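Local coordinates for RagB/SusD domain protein (Flavobacterium johnsoniae, PDB 5J90) that binds chitin as a SusD homolog of a chitin utilization locus and probably helps pass chitin-derived chains to a partner transporter in the outer membrane, at residues 66-71 with 307-312; 79-84 with 457-462; 298-303 with 313-318; 303-308 with 450-455. One frame throughout, in Å; residues are numbered along the deposited sequence. Where two conformers were deposited one is given.

Interaction 1: 66-71 with 307-312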
loop_
_atom_site.group_PDB
_atom_site.type_symbol
_atom_site.label_atom_id
_atom_site.label_comp_id
_atom_site.label_asym_id
_atom_site.label_seq_id
_atom_site.Cartn_x
_atom_site.Cartn_y
_atom_site.Cartn_z
ATOM N N THR A 66 17.244 -23.826 -6.812
ATOM C CA THR A 66 17.181 -25.282 -6.857
ATOM C C THR A 66 17.370 -25.837 -8.276
ATOM O O THR A 66 16.886 -25.257 -9.248
ATOM C CB THR A 66 15.863 -25.817 -6.266
ATOM O OG1 THR A 66 15.928 -27.252 -6.206
ATOM C CG2 THR A 66 14.675 -25.411 -7.130
ATOM N N PRO A 67 18.098 -26.964 -8.395
ATOM C CA PRO A 67 18.194 -27.669 -9.680
ATOM C C PRO A 67 17.055 -28.663 -9.865
ATOM O O PRO A 67 16.973 -29.309 -10.913
ATOM C CB PRO A 67 19.501 -28.444 -9.537
ATOM C CG PRO A 67 19.534 -28.806 -8.082
ATOM C CD PRO A 67 18.952 -27.582 -7.364
ATOM N N THR A 68 16.188 -28.786 -8.865
ATOM C CA THR A 68 15.182 -29.846 -8.836
ATOM C C THR A 68 13.810 -29.348 -9.270
ATOM O O THR A 68 13.329 -28.317 -8.791
ATOM C CB THR A 68 15.072 -30.437 -7.425
ATOM O OG1 THR A 68 16.380 -30.799 -6.958
ATOM C CG2 THR A 68 14.156 -31.659 -7.418
ATOM N N GLY A 69 13.176 -30.084 -10.177
ATOM C CA GLY A 69 11.860 -29.720 -10.676
ATOM C C GLY A 69 10.729 -30.254 -9.819
ATOM O O GLY A 69 9.892 -31.027 -10.290
ATOM N N PHE A 70 10.694 -29.839 -8.555
ATOM C CA PHE A 70 9.666 -30.298 -7.626
ATOM C C PHE A 70 8.270 -30.084 -8.190
ATOM O O PHE A 70 7.988 -29.033 -8.766
ATOM C CB PHE A 70 9.745 -29.519 -6.313
ATOM C CG PHE A 70 11.045 -29.666 -5.580
ATOM C CD1 PHE A 70 11.957 -28.619 -5.548
ATOM C CD2 PHE A 70 11.344 -30.829 -4.887
ATOM C CE1 PHE A 70 13.148 -28.740 -4.851
ATOM C CE2 PHE A 70 12.534 -30.951 -4.191
ATOM C CZ PHE A 70 13.434 -29.903 -4.176
ATOM N N GLU A 71 7.397 -31.071 -8.000
ATOM C CA GLU A 71 6.004 -30.992 -8.441
ATOM C C GLU A 71 5.897 -30.511 -9.888
ATOM O O GLU A 71 5.171 -29.569 -10.201
ATOM C CB GLU A 71 5.160 -30.132 -7.480
ATOM C CG GLU A 71 5.192 -30.634 -6.029
ATOM C CD GLU A 71 3.932 -30.311 -5.223
ATOM O OE1 GLU A 71 2.961 -29.751 -5.780
ATOM O OE2 GLU A 71 3.918 -30.639 -4.016
ATOM N N SER A 307 14.206 -29.850 -17.146
ATOM C CA SER A 307 14.000 -31.136 -17.800
ATOM C C SER A 307 14.346 -32.268 -16.841
ATOM O O SER A 307 13.540 -33.167 -16.607
ATOM C CB SER A 307 14.847 -31.226 -19.067
ATOM O OG SER A 307 14.622 -32.453 -19.737
ATOM N N GLY A 308 15.553 -32.213 -16.286
ATOM C CA GLY A 308 15.987 -33.179 -15.297
ATOM C C GLY A 308 16.913 -32.534 -14.283
ATOM O O GLY A 308 17.632 -31.589 -14.607
ATOM N N LYS A 309 16.892 -33.051 -13.059
ATOM C CA LYS A 309 17.718 -32.513 -11.977
ATOM C C LYS A 309 19.204 -32.537 -12.324
ATOM O O LYS A 309 19.966 -31.658 -11.918
ATOM C CB LYS A 309 17.482 -33.302 -10.693
ATOM C CG LYS A 309 18.286 -32.803 -9.502
ATOM C CD LYS A 309 17.963 -33.599 -8.255
ATOM C CE LYS A 309 18.844 -33.168 -7.098
ATOM N NZ LYS A 309 18.503 -33.915 -5.864
ATOM N N SER A 310 19.621 -33.550 -13.077
ATOM C CA SER A 310 21.033 -33.691 -13.409
ATOM C C SER A 310 21.541 -32.552 -14.292
ATOM O O SER A 310 22.740 -32.327 -14.389
ATOM C CB SER A 310 21.295 -35.046 -14.079
ATOM O OG SER A 310 20.596 -35.136 -15.303
ATOM N N ASP A 311 20.625 -31.819 -14.921
ATOM C CA ASP A 311 21.014 -30.704 -15.776
ATOM C C ASP A 311 21.696 -29.581 -14.995
ATOM O O ASP A 311 22.514 -28.848 -15.546
ATOM C CB ASP A 311 19.804 -30.139 -16.529
ATOM C CG ASP A 311 19.251 -31.101 -17.565
ATOM O OD1 ASP A 311 19.990 -32.013 -17.993
ATOM O OD2 ASP A 311 18.075 -30.935 -17.953
ATOM N N HIS A 312 21.353 -29.438 -13.716
ATOM C CA HIS A 312 21.921 -28.355 -12.910
ATOM C C HIS A 312 22.480 -28.776 -11.552
ATOM O O HIS A 312 23.068 -27.950 -10.850
ATOM C CB HIS A 312 20.892 -27.231 -12.713
ATOM C CG HIS A 312 20.457 -26.583 -13.990
ATOM N ND1 HIS A 312 19.329 -26.977 -14.679
ATOM C CD2 HIS A 312 21.014 -25.590 -14.722
ATOM C CE1 HIS A 312 19.201 -26.243 -15.769
ATOM N NE2 HIS A 312 20.212 -25.394 -15.820
HETATM O O HOH W 1 18.233 -29.132 -13.359
#
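P67 O is hydrogen-bonded to water 1 at 2.8 Å and also receives a weaker CA-H...O contact from K309 CA. The water also bonds to G308 O and to H312 ND1, so one water joins both segments. It sits in the plane of the imidazole, at the ring edge. The other edge nitrogen, H312 NE2, bonds to D389, and the ring is held at two points. The approach of K309 CA to P67 O is 3.5 Å long and nearly straight at 165°. Beside these polar contacts the proline ring meets H312, with P67 CB 3.7 Å from H312 CB.

K309 runs fully extended, with CG anti to the backbone N (chi1 -179°). This lays its methylenes alongside T68, whose OG1 is 3.4 Å from K309 CE. Beyond T68 the ammonium forms a salt bridge with D264 and bonds to W262 O. T68 OG1 bonds to the same D264 carboxylate. Were K309 an alanine, D264 would probably lose its charged mate and the T68 hydroxyl its aliphatic neighbour.

T68 CG2 lies 3.6 Å above the centre of the F70 ring. Residues 66-71 form an ST turn, with T68 N bonded to T66 OG1 at 3.1 Å, followed by an inverse gamma turn centred on G69. These turns lie in the loop after strand 64-65, where it meets the loop before strand 326-328.

Interaction 2: 79-84 with 457-462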
loop_
_atom_site.group_PDB
_atom_site.type_symbol
_atom_site.label_atom_id
_atom_site.label_comp_id
_atom_site.label_asym_id
_atom_site.label_seq_id
_atom_site.Cartn_x
_atom_site.Cartn_y
_atom_site.Cartn_z
ATOM N N TYR A 79 6.343 -19.342 -8.745
ATOM C CA TYR A 79 5.275 -18.487 -8.226
ATOM C C TYR A 79 3.910 -19.170 -8.143
ATOM O O TYR A 79 2.873 -18.502 -8.103
ATOM C CB TYR A 79 5.183 -17.166 -8.999
ATOM C CG TYR A 79 6.438 -16.306 -8.946
ATOM C CD1 TYR A 79 7.488 -16.600 -8.081
ATOM C CD2 TYR A 79 6.563 -15.186 -9.763
ATOM C CE1 TYR A 79 8.635 -15.797 -8.035
ATOM C CE2 TYR A 79 7.695 -14.379 -9.719
ATOM C CZ TYR A 79 8.726 -14.686 -8.855
ATOM O OH TYR A 79 9.854 -13.899 -8.812
ATOM N N ALA A 80 3.920 -20.500 -8.107
ATOM C CA ALA A 80 2.750 -21.271 -7.707
ATOM C C ALA A 80 2.965 -21.638 -6.244
ATOM O O ALA A 80 3.603 -22.642 -5.925
ATOM C CB ALA A 80 2.594 -22.534 -8.583
ATOM N N LEU A 81 2.459 -20.803 -5.343
ATOM C CA LEU A 81 2.746 -21.015 -3.929
ATOM C C LEU A 81 2.114 -22.314 -3.458
ATOM O O LEU A 81 0.925 -22.558 -3.702
ATOM C CB LEU A 81 2.267 -19.832 -3.078
ATOM C CG LEU A 81 2.888 -18.469 -3.403
ATOM C CD1 LEU A 81 2.468 -17.437 -2.367
ATOM C CD2 LEU A 81 4.405 -18.566 -3.473
ATOM N N LEU A 82 2.909 -23.148 -2.796
ATOM C CA LEU A 82 2.453 -24.480 -2.394
ATOM C C LEU A 82 2.102 -24.517 -0.914
ATOM O O LEU A 82 2.980 -24.420 -0.051
ATOM C CB LEU A 82 3.503 -25.545 -2.736
ATOM C CG LEU A 82 3.857 -25.670 -4.223
ATOM C CD1 LEU A 82 4.838 -26.818 -4.450
ATOM C CD2 LEU A 82 2.613 -25.856 -5.101
ATOM N N ASP A 83 0.809 -24.641 -0.621
ATOM C CA ASP A 83 0.342 -24.605 0.764
ATOM C C ASP A 83 0.949 -25.724 1.605
ATOM O O ASP A 83 1.164 -25.558 2.805
ATOM C CB ASP A 83 -1.184 -24.691 0.834
ATOM C CG ASP A 83 -1.877 -23.433 0.325
ATOM O OD1 ASP A 83 -1.209 -22.507 -0.197
ATOM O OD2 ASP A 83 -3.121 -23.383 0.427
ATOM N N ASN A 84 1.221 -26.863 0.969
ATOM C CA ASN A 84 1.807 -27.998 1.671
ATOM C C ASN A 84 3.260 -27.743 2.082
ATOM O O ASN A 84 3.765 -28.352 3.020
ATOM C CB ASN A 84 1.681 -29.289 0.847
ATOM C CG ASN A 84 2.158 -29.124 -0.585
ATOM O OD1 ASN A 84 1.710 -28.230 -1.303
ATOM N ND2 ASN A 84 3.060 -30.004 -1.016
ATOM N N GLY A 457 -1.727 -15.141 -12.672
ATOM C CA GLY A 457 -1.957 -13.708 -12.646
ATOM C C GLY A 457 -1.906 -13.076 -11.263
ATOM O O GLY A 457 -1.900 -11.852 -11.144
ATOM N N ALA A 458 -1.871 -13.898 -10.220
ATOM C CA ALA A 458 -1.887 -13.386 -8.848
ATOM C C ALA A 458 -0.561 -12.734 -8.464
ATOM O O ALA A 458 -0.530 -11.837 -7.620
ATOM C CB ALA A 458 -2.202 -14.503 -7.881
ATOM N N ILE A 459 0.531 -13.199 -9.070
ATOM C CA ILE A 459 1.868 -12.714 -8.748
ATOM C C ILE A 459 2.537 -12.251 -10.029
ATOM O O ILE A 459 2.570 -12.995 -11.014
ATOM C CB ILE A 459 2.720 -13.814 -8.074
ATOM C CG1 ILE A 459 2.028 -14.293 -6.792
ATOM C CG2 ILE A 459 4.138 -13.305 -7.785
ATOM C CD1 ILE A 459 2.717 -15.460 -6.112
ATOM N N THR A 460 3.047 -11.028 -10.031
ATOM C CA THR A 460 3.683 -10.486 -11.231
ATOM C C THR A 460 5.117 -10.991 -11.368
ATOM O O THR A 460 5.815 -11.235 -10.382
ATOM C CB THR A 460 3.719 -8.927 -11.264
ATOM O OG1 THR A 460 4.657 -8.429 -10.304
ATOM C CG2 THR A 460 2.331 -8.313 -11.014
ATOM N N THR A 461 5.566 -11.122 -12.607
ATOM C CA THR A 461 6.961 -11.440 -12.863
ATOM C C THR A 461 7.862 -10.287 -12.436
ATOM O O THR A 461 8.928 -10.486 -11.864
ATOM C CB THR A 461 7.151 -11.779 -14.346
ATOM O OG1 THR A 461 6.454 -12.995 -14.611
ATOM C CG2 THR A 461 8.629 -11.958 -14.696
ATOM N N GLU A 462 7.407 -9.064 -12.681
ATOM C CA GLU A 462 8.200 -7.890 -12.397
ATOM C C GLU A 462 8.512 -7.712 -10.902
ATOM O O GLU A 462 9.647 -7.461 -10.522
ATOM C CB GLU A 462 7.443 -6.675 -12.933
ATOM C CG GLU A 462 8.222 -5.414 -12.971
ATOM C CD GLU A 462 7.501 -4.327 -13.757
ATOM O OE1 GLU A 462 6.387 -4.576 -14.285
ATOM O OE2 GLU A 462 8.068 -3.242 -13.863
HETATM O O HOH W 2 10.513 -12.518 -10.992
#
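Y79 and I459 carry this contact, with L81 adding a smaller part. The two main side chains cross at about a right angle. The I459 methyl CG2 comes in at a slant to the phenol ring, 3.7 Å from Y79 CD2 and 4.0 Å from Y79 CG. The other I459 branch reaches further along 79-84. With CG1 anti to the carbonyl carbon (chi1 -59°) and the chain then extended, CD1 arrives 3.6 Å from Y79 O and 4.1 Å from L81 CG. I459 thus fills the corner between the tyrosine, its carbonyl and the leucine.

The rest of the tyrosine follows the backbone of 460-461. Y79 CE2 is 3.7 Å from T460 O, and T461 CA stands near the ring plane at the edge. At the end of the ring, water 2 links Y79 OH (2.7 Å) to T461 O (2.7 Å). With Y79 cut back to alanine, I459 CG2 would probably lose its aromatic neighbour and water 2 its link to 79-84.

V450 and V465 also touch the tyrosine. On the side of 460-462, T460 packs on G491 of the second subunit, and E462 bonds to S487 of that subunit. The segment 79-84 leads straight into helix 83-108, with L82 at the N-cap position. The segment 457-462 belongs to the loop between helices 432-442 and 472-477.

Interaction 3: 298-303 with 313-318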
loop_
_atom_site.group_PDB
_atom_site.type_symbol
_atom_site.label_atom_id
_atom_site.label_comp_id
_atom_site.label_asym_id
_atom_site.label_seq_id
_atom_site.Cartn_x
_atom_site.Cartn_y
_atom_site.Cartn_z
ATOM N N LYS A 298 29.579 -21.494 -10.637
ATOM C CA LYS A 298 28.451 -21.447 -11.562
ATOM C C LYS A 298 27.126 -21.539 -10.823
ATOM O O LYS A 298 26.914 -22.450 -10.021
ATOM C CB LYS A 298 28.539 -22.570 -12.604
ATOM C CG LYS A 298 29.639 -22.377 -13.647
ATOM C CD LYS A 298 29.457 -21.082 -14.435
ATOM C CE LYS A 298 28.126 -21.034 -15.166
ATOM N NZ LYS A 298 27.920 -19.718 -15.840
ATOM N N GLY A 299 26.240 -20.588 -11.106
ATOM C CA GLY A 299 24.957 -20.526 -10.432
ATOM C C GLY A 299 23.818 -20.967 -11.325
ATOM O O GLY A 299 23.954 -21.032 -12.555
ATOM N N VAL A 300 22.687 -21.258 -10.691
ATOM C CA VAL A 300 21.495 -21.751 -11.358
ATOM C C VAL A 300 20.423 -20.654 -11.376
ATOM O O VAL A 300 20.208 -19.961 -10.370
ATOM C CB VAL A 300 20.963 -22.996 -10.635
ATOM C CG1 VAL A 300 19.712 -23.521 -11.317
ATOM C CG2 VAL A 300 22.051 -24.071 -10.579
ATOM N N ARG A 301 19.758 -20.493 -12.517
ATOM C CA ARG A 301 18.696 -19.503 -12.668
ATOM C C ARG A 301 17.432 -19.989 -11.961
ATOM O O ARG A 301 17.085 -21.167 -12.028
ATOM C CB ARG A 301 18.413 -19.286 -14.159
ATOM C CG ARG A 301 17.357 -18.242 -14.459
ATOM C CD ARG A 301 17.980 -16.906 -14.743
ATOM N NE ARG A 301 16.960 -15.897 -15.002
ATOM C CZ ARG A 301 16.749 -15.303 -16.173
ATOM N NH1 ARG A 301 17.496 -15.601 -17.234
ATOM N NH2 ARG A 301 15.791 -14.392 -16.280
ATOM N N THR A 302 16.736 -19.081 -11.276
ATOM C CA THR A 302 15.475 -19.453 -10.636
ATOM C C THR A 302 14.254 -19.079 -11.488
ATOM O O THR A 302 14.281 -18.102 -12.247
ATOM C CB THR A 302 15.342 -18.866 -9.203
ATOM O OG1 THR A 302 14.264 -19.518 -8.520
ATOM C CG2 THR A 302 15.082 -17.364 -9.240
ATOM N N GLY A 303 13.192 -19.871 -11.363
ATOM C CA GLY A 303 11.982 -19.660 -12.134
ATOM C C GLY A 303 12.124 -20.132 -13.569
ATOM O O GLY A 303 11.775 -19.415 -14.509
ATOM N N GLN A 313 22.318 -30.045 -11.177
ATOM C CA GLN A 313 22.716 -30.462 -9.831
ATOM C C GLN A 313 24.216 -30.345 -9.586
ATOM O O GLN A 313 24.656 -30.287 -8.438
ATOM C CB GLN A 313 22.259 -31.887 -9.532
ATOM C CG GLN A 313 23.108 -32.950 -10.207
ATOM C CD GLN A 313 22.502 -34.325 -10.079
ATOM O OE1 GLN A 313 21.396 -34.482 -9.567
ATOM N NE2 GLN A 313 23.224 -35.338 -10.550
ATOM N N ASP A 314 25.000 -30.338 -10.662
ATOM C CA ASP A 314 26.447 -30.262 -10.540
ATOM C C ASP A 314 27.002 -28.857 -10.759
ATOM O O ASP A 314 28.209 -28.671 -10.910
ATOM C CB ASP A 314 27.132 -31.293 -11.452
ATOM C CG ASP A 314 26.983 -32.712 -10.931
ATOM O OD1 ASP A 314 26.844 -32.892 -9.701
ATOM O OD2 ASP A 314 27.010 -33.654 -11.756
ATOM N N PHE A 315 26.116 -27.860 -10.739
ATOM C CA PHE A 315 26.552 -26.467 -10.619
ATOM C C PHE A 315 27.106 -26.237 -9.199
ATOM O O PHE A 315 27.145 -27.167 -8.386
ATOM C CB PHE A 315 25.379 -25.518 -10.914
ATOM C CG PHE A 315 25.114 -25.301 -12.392
ATOM C CD1 PHE A 315 24.972 -26.378 -13.260
ATOM C CD2 PHE A 315 24.992 -24.019 -12.906
ATOM C CE1 PHE A 315 24.725 -26.175 -14.608
ATOM C CE2 PHE A 315 24.747 -23.808 -14.257
ATOM C CZ PHE A 315 24.608 -24.893 -15.108
ATOM N N SER A 316 27.525 -25.014 -8.880
ATOM C CA SER A 316 28.167 -24.757 -7.588
ATOM C C SER A 316 27.271 -25.005 -6.376
ATOM O O SER A 316 26.116 -24.571 -6.340
ATOM C CB SER A 316 28.719 -23.329 -7.517
ATOM O OG SER A 316 29.904 -23.183 -8.286
ATOM N N GLY A 317 27.808 -25.690 -5.374
ATOM C CA GLY A 317 27.087 -25.899 -4.135
ATOM C C GLY A 317 27.283 -24.743 -3.166
ATOM O O GLY A 317 28.114 -23.860 -3.388
ATOM N N ILE A 318 26.507 -24.750 -2.086
ATOM C CA ILE A 318 26.688 -23.779 -1.016
ATOM C C ILE A 318 27.954 -24.172 -0.261
ATOM O O ILE A 318 28.204 -25.358 -0.022
ATOM C CB ILE A 318 25.468 -23.734 -0.071
ATOM C CG1 ILE A 318 24.160 -23.640 -0.875
ATOM C CG2 ILE A 318 25.609 -22.578 0.913
ATOM C CD1 ILE A 318 24.113 -22.489 -1.873
#
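K298 and S316 exchange two hydrogen bonds, one through a side chain. K298 N donates to S316 OG at 2.9 Å, and the bond is fairly straight (160°). S316 N returns one to K298 O, also at 2.9 Å and in the carbonyl plane. The serine OG lies beside its own backbone N, which sets it near K298 N while S316 N meets K298 O. OG also bonds to D288 O, which fixes its rotation further.

F315 is the largest side chain in the contact. Its CG lies anti to the carbonyl carbon (chi1 -81°), and the ring swings in beside the backbone of 298-300. G299 O meets the ring at its edge, 3.2 Å from F315 CD2 and 3.4 Å from F315 CE2. The same carbonyl accepts a bond from Y387. K298 O lies near the ring plane too, 3.5 Å from F315 CB. V300 comes in at a slant, its CG2 branch 3.6 Å from F315 CB. F293 meets the phenylalanine edge to face.

The K298 chain bends twice, with chi2 and chi3 both at -59°. Only its CB stays by the ring, 3.8 Å from F315 CD2. The folded end leads the ammonium away to E272 on helix 269-277 and to V388 O.

Both segments belong to the loop between helix 283-286 and strand 326-328. V300 bonds by its backbone to M267 and A269, and its side chain touches A65 of strand 64-65 and R266 of strand 266-267.

Interaction 4: 303-308 with 450-455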
loop_
_atom_site.group_PDB
_atom_site.type_symbol
_atom_site.label_atom_id
_atom_site.label_comp_id
_atom_site.label_asym_id
_atom_site.label_seq_id
_atom_site.Cartn_x
_atom_site.Cartn_y
_atom_site.Cartn_z
ATOM N N GLY A 303 13.192 -19.871 -11.363
ATOM C CA GLY A 303 11.982 -19.660 -12.134
ATOM C C GLY A 303 12.124 -20.132 -13.569
ATOM O O GLY A 303 11.775 -19.415 -14.509
ATOM N N ILE A 304 12.621 -21.354 -13.731
ATOM C CA ILE A 304 12.912 -21.887 -15.055
ATOM C C ILE A 304 12.198 -23.204 -15.312
ATOM O O ILE A 304 11.616 -23.815 -14.409
ATOM C CB ILE A 304 14.428 -22.115 -15.240
ATOM C CG1 ILE A 304 14.961 -23.062 -14.162
ATOM C CG2 ILE A 304 15.180 -20.790 -15.209
ATOM C CD1 ILE A 304 16.383 -23.551 -14.413
ATOM N N ALA A 305 12.244 -23.639 -16.566
ATOM C CA ALA A 305 11.812 -24.986 -16.911
ATOM C C ALA A 305 12.965 -25.929 -16.601
ATOM O O ALA A 305 14.119 -25.622 -16.898
ATOM C CB ALA A 305 11.438 -25.055 -18.384
ATOM N N ILE A 306 12.652 -27.061 -15.979
ATOM C CA ILE A 306 13.678 -28.039 -15.632
ATOM C C ILE A 306 13.348 -29.397 -16.238
ATOM O O ILE A 306 12.342 -30.018 -15.894
ATOM C CB ILE A 306 13.851 -28.169 -14.103
ATOM C CG1 ILE A 306 14.410 -26.866 -13.525
ATOM C CG2 ILE A 306 14.777 -29.332 -13.762
ATOM C CD1 ILE A 306 14.456 -26.827 -12.010
ATOM N N SER A 307 14.206 -29.850 -17.146
ATOM C CA SER A 307 14.000 -31.136 -17.800
ATOM C C SER A 307 14.346 -32.268 -16.841
ATOM O O SER A 307 13.540 -33.167 -16.607
ATOM C CB SER A 307 14.847 -31.226 -19.067
ATOM O OG SER A 307 14.622 -32.453 -19.737
ATOM N N GLY A 308 15.553 -32.213 -16.286
ATOM C CA GLY A 308 15.987 -33.179 -15.297
ATOM C C GLY A 308 16.913 -32.534 -14.283
ATOM O O GLY A 308 17.632 -31.589 -14.607
ATOM N N VAL A 450 11.900 -14.151 -13.134
ATOM C CA VAL A 450 11.624 -15.540 -13.493
ATOM C C VAL A 450 11.239 -15.633 -14.968
ATOM O O VAL A 450 10.764 -14.662 -15.560
ATOM C CB VAL A 450 10.520 -16.189 -12.611
ATOM C CG1 VAL A 450 10.949 -16.209 -11.147
ATOM C CG2 VAL A 450 9.168 -15.483 -12.790
ATOM N N LEU A 451 11.463 -16.805 -15.556
ATOM C CA LEU A 451 11.096 -17.068 -16.947
ATOM C C LEU A 451 9.779 -17.820 -17.031
ATOM O O LEU A 451 9.118 -17.807 -18.070
ATOM C CB LEU A 451 12.192 -17.875 -17.643
ATOM C CG LEU A 451 13.513 -17.124 -17.770
ATOM C CD1 LEU A 451 14.594 -18.023 -18.372
ATOM C CD2 LEU A 451 13.327 -15.865 -18.596
ATOM N N LYS A 452 9.407 -18.485 -15.937
ATOM C CA LYS A 452 8.144 -19.207 -15.846
ATOM C C LYS A 452 7.365 -18.710 -14.632
ATOM O O LYS A 452 7.883 -18.691 -13.509
ATOM C CB LYS A 452 8.385 -20.717 -15.723
ATOM C CG LYS A 452 9.073 -21.367 -16.928
ATOM C CD LYS A 452 8.215 -21.241 -18.180
ATOM C CE LYS A 452 8.767 -22.063 -19.336
ATOM N NZ LYS A 452 7.837 -22.045 -20.506
ATOM N N ASN A 453 6.116 -18.320 -14.861
ATOM C CA ASN A 453 5.255 -17.770 -13.820
ATOM C C ASN A 453 3.910 -18.486 -13.875
ATOM O O ASN A 453 3.086 -18.201 -14.749
ATOM C CB ASN A 453 5.094 -16.260 -14.041
ATOM C CG ASN A 453 4.260 -15.572 -12.959
ATOM O OD1 ASN A 453 3.440 -16.197 -12.279
ATOM N ND2 ASN A 453 4.450 -14.266 -12.829
ATOM N N TYR A 454 3.695 -19.414 -12.946
ATOM C CA TYR A 454 2.491 -20.239 -12.921
ATOM C C TYR A 454 1.491 -19.780 -11.857
ATOM O O TYR A 454 0.721 -20.583 -11.326
ATOM C CB TYR A 454 2.868 -21.708 -12.692
ATOM C CG TYR A 454 3.680 -22.316 -13.816
ATOM C CD1 TYR A 454 3.247 -22.225 -15.134
ATOM C CD2 TYR A 454 4.882 -22.959 -13.566
ATOM C CE1 TYR A 454 3.983 -22.772 -16.170
ATOM C CE2 TYR A 454 5.627 -23.513 -14.597
ATOM C CZ TYR A 454 5.173 -23.411 -15.895
ATOM O OH TYR A 454 5.907 -23.956 -16.927
ATOM N N SER A 455 1.485 -18.483 -11.562
ATOM C CA SER A 455 0.602 -17.950 -10.522
ATOM C C SER A 455 -0.810 -17.646 -11.003
ATOM O O SER A 455 -1.656 -17.251 -10.207
ATOM C CB SER A 455 1.187 -16.668 -9.948
ATOM O OG SER A 455 1.024 -15.590 -10.859
#
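The peptide carbonyl of G303 is the flat group at the centre, and two successive backbone N-H groups from 450-455 reach it. L451 N, 2.8 Å from G303 O, is tilted 16° from the carbonyl plane. K452 N, 2.9 Å from G303 O, stands 37° out of that plane. One oxygen therefore accepts two bonds, each well off straight. This joins two irregular loops of the SusD-like fold without any strand pairing.

G303 has a positive phi, which suits glycine. Its CA lies against V450, 3.7 Å from V450 CG1. A side chain at this glycine would run into that methyl. L451 CB also rests by the carbonyl, 3.5 Å from G303 O. Further out, I304 CG2 and L451 CD1 touch loosely at 4.2 Å.

K452 packs along 303-308 with its aliphatic part. CG is anti to the carbonyl carbon (chi1 -63°), which brings it 3.9 Å from A305 N. The chain then bends at chi2. CE passes the A305 methyl and the ammonium leads away.

Next to this junction, N453 shapes its own loop with an Asx turn. Its amide nitrogen bonds to I459 O and to T461 OG1, tying 450-455 to residues 459-461 of the same loop. The amide oxygen serves the turn itself: S455 N meets N453 OD1 at 3.1 Å, in the plane of the side-chain carbonyl.

Interactions 1, 3 and 4 share the loop between helix 283-286 and strand 326-328. Their centres are 10 to 14 Å apart. Interaction 3 closes this loop on itself. Interaction 1 joins it to the loop after strand 64-65. Interaction 4 joins it to the loop between helices 432-442 and 472-477, which interaction 2 also uses. I306 connects 1 and 4, packing against P67 and T68. The centre of interaction 2 lies 12 Å from that of interaction 4, and they touch through N453, Y79 and V450. Interaction 2 adds the start of helix 83-108. Along the chain, interactions 3 and 4 are nested inside the loop it closes. Together they tie early, middle and late loops of one SusD-like fold.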